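PDB 6AHI: cysteine synthase from Helicobacter pylori, which catalyses the pyridoxal 5'-phosphate-dependent formation of L-cysteine and acetate from O-acetyl-L-serine and hydrogen sulfide, and also has cystathionine beta-synthase activity. Local coordinates for residues 35-40 / 158-163; 39-44 / 81-86. All coordinates share one frame; numbering follows the deposited sequence.

Contact 1. Residues 35-40 / 158-163; sequences KLEHLN and HTLAPE
A salt bridge between K35 and E163, in a largely buried contact, joins the end of strand 31-36, in the mixed six-stranded sheet of this fold-type II PLP enzyme, to the first turn of helix 160-168. K35 NZ donates to E163 OE2 at 2.6 Å, meeting the anti lone pair of that oxygen, the one turned away from OE1. The lysine sends CG anti to its backbone N (chi1 -175°) and bends at chi2, while E163 reaches out extended beyond CG; the two chains cross at about a right angle. Both charges have further partners: K35 NZ also pairs with E167 and bonds to the carbonyl of T14, and R48 forms a second salt bridge with E163 OE2. Lysine suits this place because its long apolar stem can pack while its ammonium collects several acceptors.

That stem runs past L160 in the opposite direction, K35 CE lying 3.7 Å from L160 CD1. The same methyl also touches the carboxylate of E37, with E37 OE2 3.5 Å from L160 CD1; one leucine branch thus lies against both polar chains. L160 also nears T184, which by similarity binds pyridoxal phosphate, their side chains about 4 Å apart. E37 belongs to the 3-10 turn 37-39 and is held by T14, R48 and N40. E37 OE2 and E163 OE2 stand 4.7 Å apart, like charges whose nearness K35 and R48 probably ease. N40 ND2 lies 2.8 Å from E37 O, in the carbonyl plane, and also bonds to E37 OE1 from above the carboxylate plane.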
loop_
_atom_site.group_PDB
_atom_site.type_symbol
_atom_site.label_atom_id
_atom_site.label_comp_id
_atom_site.label_asym_id
_atom_site.label_seq_id
_atom_site.Cartn_x
_atom_site.Cartn_y
_atom_site.Cartn_z
ATOM N N LYS A 35 10.047 7.945 -9.000
ATOM C CA LYS A 35 9.182 6.885 -9.415
ATOM C C LYS A 35 8.704 6.124 -8.176
ATOM O O LYS A 35 9.518 5.633 -7.410
ATOM C CB LYS A 35 9.953 6.045 -10.427
ATOM C CG LYS A 35 9.144 4.940 -11.050
ATOM C CD LYS A 35 8.121 5.421 -11.998
ATOM C CE LYS A 35 7.752 4.327 -12.973
ATOM N NZ LYS A 35 6.432 4.581 -13.565
ATOM N N LEU A 36 7.378 6.072 -7.980
ATOM C CA LEU A 36 6.764 5.573 -6.761
ATOM C C LEU A 36 6.455 4.064 -6.869
ATOM O O LEU A 36 5.279 3.660 -6.927
ATOM C CB LEU A 36 5.482 6.367 -6.486
ATOM C CG LEU A 36 5.663 7.876 -6.353
ATOM C CD1 LEU A 36 4.365 8.511 -5.879
ATOM C CD2 LEU A 36 6.818 8.183 -5.408
ATOM N N GLU A 37 7.505 3.264 -6.745
ATOM C CA GLU A 37 7.442 1.825 -6.901
ATOM C C GLU A 37 6.845 1.156 -5.670
ATOM O O GLU A 37 6.463 0.015 -5.735
ATOM C CB GLU A 37 8.835 1.306 -7.194
ATOM C CG GLU A 37 9.250 1.667 -8.600
ATOM C CD GLU A 37 8.348 1.032 -9.649
ATOM O OE1 GLU A 37 8.221 -0.234 -9.634
ATOM O OE2 GLU A 37 7.713 1.782 -10.456
ATOM N N HIS A 38 6.739 1.898 -4.573
ATOM C CA HIS A 38 6.105 1.401 -3.361
ATOM C C HIS A 38 4.598 1.192 -3.569
ATOM O O HIS A 38 3.980 0.484 -2.744
ATOM C CB HIS A 38 6.414 2.317 -2.175
ATOM C CG HIS A 38 5.716 3.642 -2.186
ATOM N ND1 HIS A 38 5.934 4.592 -3.166
ATOM C CD2 HIS A 38 4.833 4.175 -1.320
ATOM C CE1 HIS A 38 5.200 5.657 -2.893
ATOM N NE2 HIS A 38 4.528 5.432 -1.755
ATOM N N LEU A 39 4.014 1.792 -4.626
ATOM C CA LEU A 39 2.602 1.664 -4.859
ATOM C C LEU A 39 2.280 0.426 -5.708
ATOM O O LEU A 39 1.133 0.195 -5.993
ATOM C CB LEU A 39 2.054 2.941 -5.500
ATOM C CG LEU A 39 2.293 4.211 -4.680
ATOM C CD1 LEU A 39 1.805 5.455 -5.401
ATOM C CD2 LEU A 39 1.626 4.110 -3.321
ATOM N N ASN A 40 3.277 -0.398 -6.053
ATOM C CA ASN A 40 3.009 -1.724 -6.610
ATOM C C ASN A 40 2.200 -2.559 -5.609
ATOM O O ASN A 40 2.291 -2.369 -4.397
ATOM C CB ASN A 40 4.309 -2.453 -6.946
ATOM C CG ASN A 40 4.914 -1.945 -8.238
ATOM O OD1 ASN A 40 4.302 -2.067 -9.290
ATOM N ND2 ASN A 40 6.117 -1.393 -8.170
ATOM N N HIS A 158 13.673 -3.920 -19.151
ATOM C CA HIS A 158 12.548 -4.262 -20.042
ATOM C C HIS A 158 11.207 -3.685 -19.556
ATOM O O HIS A 158 10.274 -3.632 -20.343
ATOM C CB HIS A 158 12.479 -5.785 -20.241
ATOM C CG HIS A 158 13.511 -6.303 -21.207
ATOM N ND1 HIS A 158 13.501 -5.938 -22.530
ATOM C CD2 HIS A 158 14.581 -7.122 -21.059
ATOM C CE1 HIS A 158 14.499 -6.528 -23.170
ATOM N NE2 HIS A 158 15.188 -7.247 -22.282
ATOM N N THR A 159 11.090 -3.287 -18.282
ATOM C CA THR A 159 9.784 -2.954 -17.675
ATOM C C THR A 159 9.818 -1.523 -17.134
ATOM O O THR A 159 9.261 -0.613 -17.739
ATOM C CB THR A 159 9.398 -3.993 -16.605
ATOM O OG1 THR A 159 10.341 -3.987 -15.525
ATOM C CG2 THR A 159 9.290 -5.390 -17.176
ATOM N N LEU A 160 10.546 -1.320 -16.034
ATOM C CA LEU A 160 10.604 -0.028 -15.336
ATOM C C LEU A 160 11.134 1.077 -16.264
ATOM O O LEU A 160 10.553 2.140 -16.366
ATOM C CB LEU A 160 11.518 -0.171 -14.119
ATOM C CG LEU A 160 11.653 1.073 -13.249
ATOM C CD1 LEU A 160 10.288 1.581 -12.841
ATOM C CD2 LEU A 160 12.503 0.791 -12.011
ATOM N N ALA A 161 12.283 0.831 -16.904
ATOM C CA ALA A 161 13.006 1.924 -17.565
ATOM C C ALA A 161 12.197 2.469 -18.741
ATOM O O ALA A 161 12.048 3.690 -18.867
ATOM C CB ALA A 161 14.393 1.495 -17.973
ATOM N N PRO A 162 11.604 1.629 -19.617
ATOM C CA PRO A 162 10.793 2.160 -20.715
ATOM C C PRO A 162 9.575 2.954 -20.232
ATOM O O PRO A 162 9.153 3.948 -20.852
ATOM C CB PRO A 162 10.342 0.927 -21.518
ATOM C CG PRO A 162 11.292 -0.171 -21.113
ATOM C CD PRO A 162 11.786 0.165 -19.718
ATOM N N GLU A 163 9.010 2.533 -19.109
ATOM C CA GLU A 163 7.846 3.224 -18.537
ATOM C C GLU A 163 8.251 4.647 -18.129
ATOM O O GLU A 163 7.549 5.595 -18.353
ATOM C CB GLU A 163 7.351 2.388 -17.353
ATOM C CG GLU A 163 5.890 2.532 -17.006
ATOM C CD GLU A 163 5.600 1.719 -15.758
ATOM O OE1 GLU A 163 5.340 0.505 -15.861
ATOM O OE2 GLU A 163 5.659 2.313 -14.680
#

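Contact 2. Residues 39-44 / 81-86; sequences LNPGGS and LALVAI
P41 and G42, the central residues of a type I beta turn from N40 to G43, pack against L83 of helix 76-85. The turn lies in the loop between strand 31-36 and helix 48-60 that leads to K46, the lysine carrying pyridoxal phosphate. The helix begins at N76, a residue predicted by similarity to bind the same cofactor.

The contact itself is apolar. One branch of L83 does all the touching: with CG anti to the backbone N (chi1 -180°), the side chain sets its CD2 methyl against the outside of the turn, at the P41-G42 peptide. P41 CG stands 4.2 Å from L83 CD2, the proline ring and the leucine crossing at about a right angle. Against the backbone the same methyl comes nearer, 3.7 Å from G42 N and 3.8 Å from G42 CA. Glycine suits this place, since a side chain would point toward the helix and probably be tight against L83 CD2. Proline also fits, since its ring restrains phi near the value needed at the second position of the turn and offers a compact apolar surface. L83 packs in addition on G261 of the second subunit, so the contact lies beside the dimer interface.

Hydrogen bonds run within the loop and to its surroundings, none crossing to helix 76-85. G42 N donates to D47, its carbonyl accepts from R298, and S44 OG bonds to the backbone N of the PLP-bearing lysine. G43, whose positive phi of 87° is easily adopted by a residue lacking a side chain, leads the chain out of the turn, which is closed by a backbone bond of 2.8 Å from G43 N to N40 O.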
loop_
_atom_site.group_PDB
_atom_site.type_symbol
_atom_site.label_atom_id
_atom_site.label_comp_id
_atom_site.label_asym_id
_atom_site.label_seq_id
_atom_site.Cartn_x
_atom_site.Cartn_y
_atom_site.Cartn_z
ATOM N N LEU A 39 4.014 1.792 -4.626
ATOM C CA LEU A 39 2.602 1.664 -4.859
ATOM C C LEU A 39 2.280 0.426 -5.708
ATOM O O LEU A 39 1.133 0.195 -5.993
ATOM C CB LEU A 39 2.054 2.941 -5.500
ATOM C CG LEU A 39 2.293 4.211 -4.680
ATOM C CD1 LEU A 39 1.805 5.455 -5.401
ATOM C CD2 LEU A 39 1.626 4.110 -3.321
ATOM N N ASN A 40 3.277 -0.398 -6.053
ATOM C CA ASN A 40 3.009 -1.724 -6.610
ATOM C C ASN A 40 2.200 -2.559 -5.609
ATOM O O ASN A 40 2.291 -2.369 -4.397
ATOM C CB ASN A 40 4.309 -2.453 -6.946
ATOM C CG ASN A 40 4.914 -1.945 -8.238
ATOM O OD1 ASN A 40 4.302 -2.067 -9.290
ATOM N ND2 ASN A 40 6.117 -1.393 -8.170
ATOM N N PRO A 41 1.409 -3.548 -6.078
ATOM C CA PRO A 41 0.527 -4.312 -5.185
ATOM C C PRO A 41 1.241 -5.161 -4.123
ATOM O O PRO A 41 0.641 -5.450 -3.085
ATOM C CB PRO A 41 -0.282 -5.200 -6.153
ATOM C CG PRO A 41 0.593 -5.289 -7.395
ATOM C CD PRO A 41 1.231 -3.914 -7.494
ATOM N N GLY A 42 2.510 -5.498 -4.357
ATOM C CA GLY A 42 3.317 -6.196 -3.366
ATOM C C GLY A 42 4.071 -5.246 -2.459
ATOM O O GLY A 42 4.787 -5.682 -1.559
ATOM N N GLY A 43 3.942 -3.941 -2.721
ATOM C CA GLY A 43 4.507 -2.906 -1.876
ATOM C C GLY A 43 5.951 -2.536 -2.200
ATOM O O GLY A 43 6.571 -1.776 -1.449
ATOM N N SER A 44 6.507 -3.053 -3.300
ATOM C CA SER A 44 7.891 -2.748 -3.674
ATOM C C SER A 44 8.128 -2.856 -5.187
ATOM O O SER A 44 7.411 -3.520 -5.930
ATOM C CB SER A 44 8.886 -3.631 -2.932
ATOM O OG SER A 44 9.179 -4.796 -3.692
ATOM N N LEU A 81 7.806 -12.609 -5.690
ATOM C CA LEU A 81 7.740 -13.914 -6.339
ATOM C C LEU A 81 6.482 -14.664 -5.899
ATOM O O LEU A 81 5.839 -15.300 -6.743
ATOM C CB LEU A 81 9.016 -14.700 -6.069
ATOM C CG LEU A 81 10.210 -14.223 -6.885
ATOM C CD1 LEU A 81 11.491 -14.863 -6.370
ATOM C CD2 LEU A 81 10.013 -14.528 -8.362
ATOM N N ALA A 82 6.141 -14.580 -4.607
ATOM C CA ALA A 82 4.974 -15.265 -4.082
ATOM C C ALA A 82 3.705 -14.702 -4.744
ATOM O O ALA A 82 2.826 -15.460 -5.138
ATOM C CB ALA A 82 4.912 -15.137 -2.580
ATOM N N LEU A 83 3.654 -13.377 -4.888
ATOM C CA LEU A 83 2.473 -12.702 -5.474
ATOM C C LEU A 83 2.261 -13.153 -6.925
ATOM O O LEU A 83 1.148 -13.552 -7.305
ATOM C CB LEU A 83 2.676 -11.191 -5.353
ATOM C CG LEU A 83 1.544 -10.330 -5.905
ATOM C CD1 LEU A 83 0.237 -10.686 -5.264
ATOM C CD2 LEU A 83 1.838 -8.867 -5.650
ATOM N N VAL A 84 3.350 -13.199 -7.701
ATOM C CA VAL A 84 3.287 -13.519 -9.113
ATOM C C VAL A 84 3.024 -15.025 -9.282
ATOM O O VAL A 84 2.343 -15.418 -10.192
ATOM C CB VAL A 84 4.567 -13.060 -9.839
ATOM C CG1 VAL A 84 4.620 -13.540 -11.282
ATOM C CG2 VAL A 84 4.727 -11.549 -9.781
ATOM N N ALA A 85 3.558 -15.860 -8.378
ATOM C CA ALA A 85 3.373 -17.320 -8.442
ATOM C C ALA A 85 1.891 -17.731 -8.409
ATOM O O ALA A 85 1.510 -18.779 -8.948
ATOM C CB ALA A 85 4.121 -17.968 -7.306
ATOM N N ILE A 86 1.059 -16.931 -7.744
ATOM C CA ILE A 86 -0.363 -17.273 -7.528
ATOM C C ILE A 86 -1.078 -17.547 -8.859
ATOM O O ILE A 86 -1.774 -18.549 -8.992
ATOM C CB ILE A 86 -1.062 -16.182 -6.698
ATOM C CG1 ILE A 86 -0.516 -16.189 -5.269
ATOM C CG2 ILE A 86 -2.572 -16.378 -6.744
ATOM C CD1 ILE A 86 -0.998 -15.069 -4.397
#

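Overall arrangement
Both contacts start from one continuous piece of chain, 35-44, and share L39 and N40; their centres are about 13 Å apart. Contact 1 comes first on this piece, where strand 31-36 of the six-stranded sheet ends, and packs against helix 160-168, more than a hundred residues later. Contact 2 follows in the loop before helix 48-60 and packs against helix 76-85, which lies on strand 91-97 of the separate four-stranded parallel sheet. The loop thus meets elements of both sheets' surroundings just before K46, consistent with a cofactor site set between these two parts of the fold. H38 CB lies 4.2 Å from G43 O where the contacts touch.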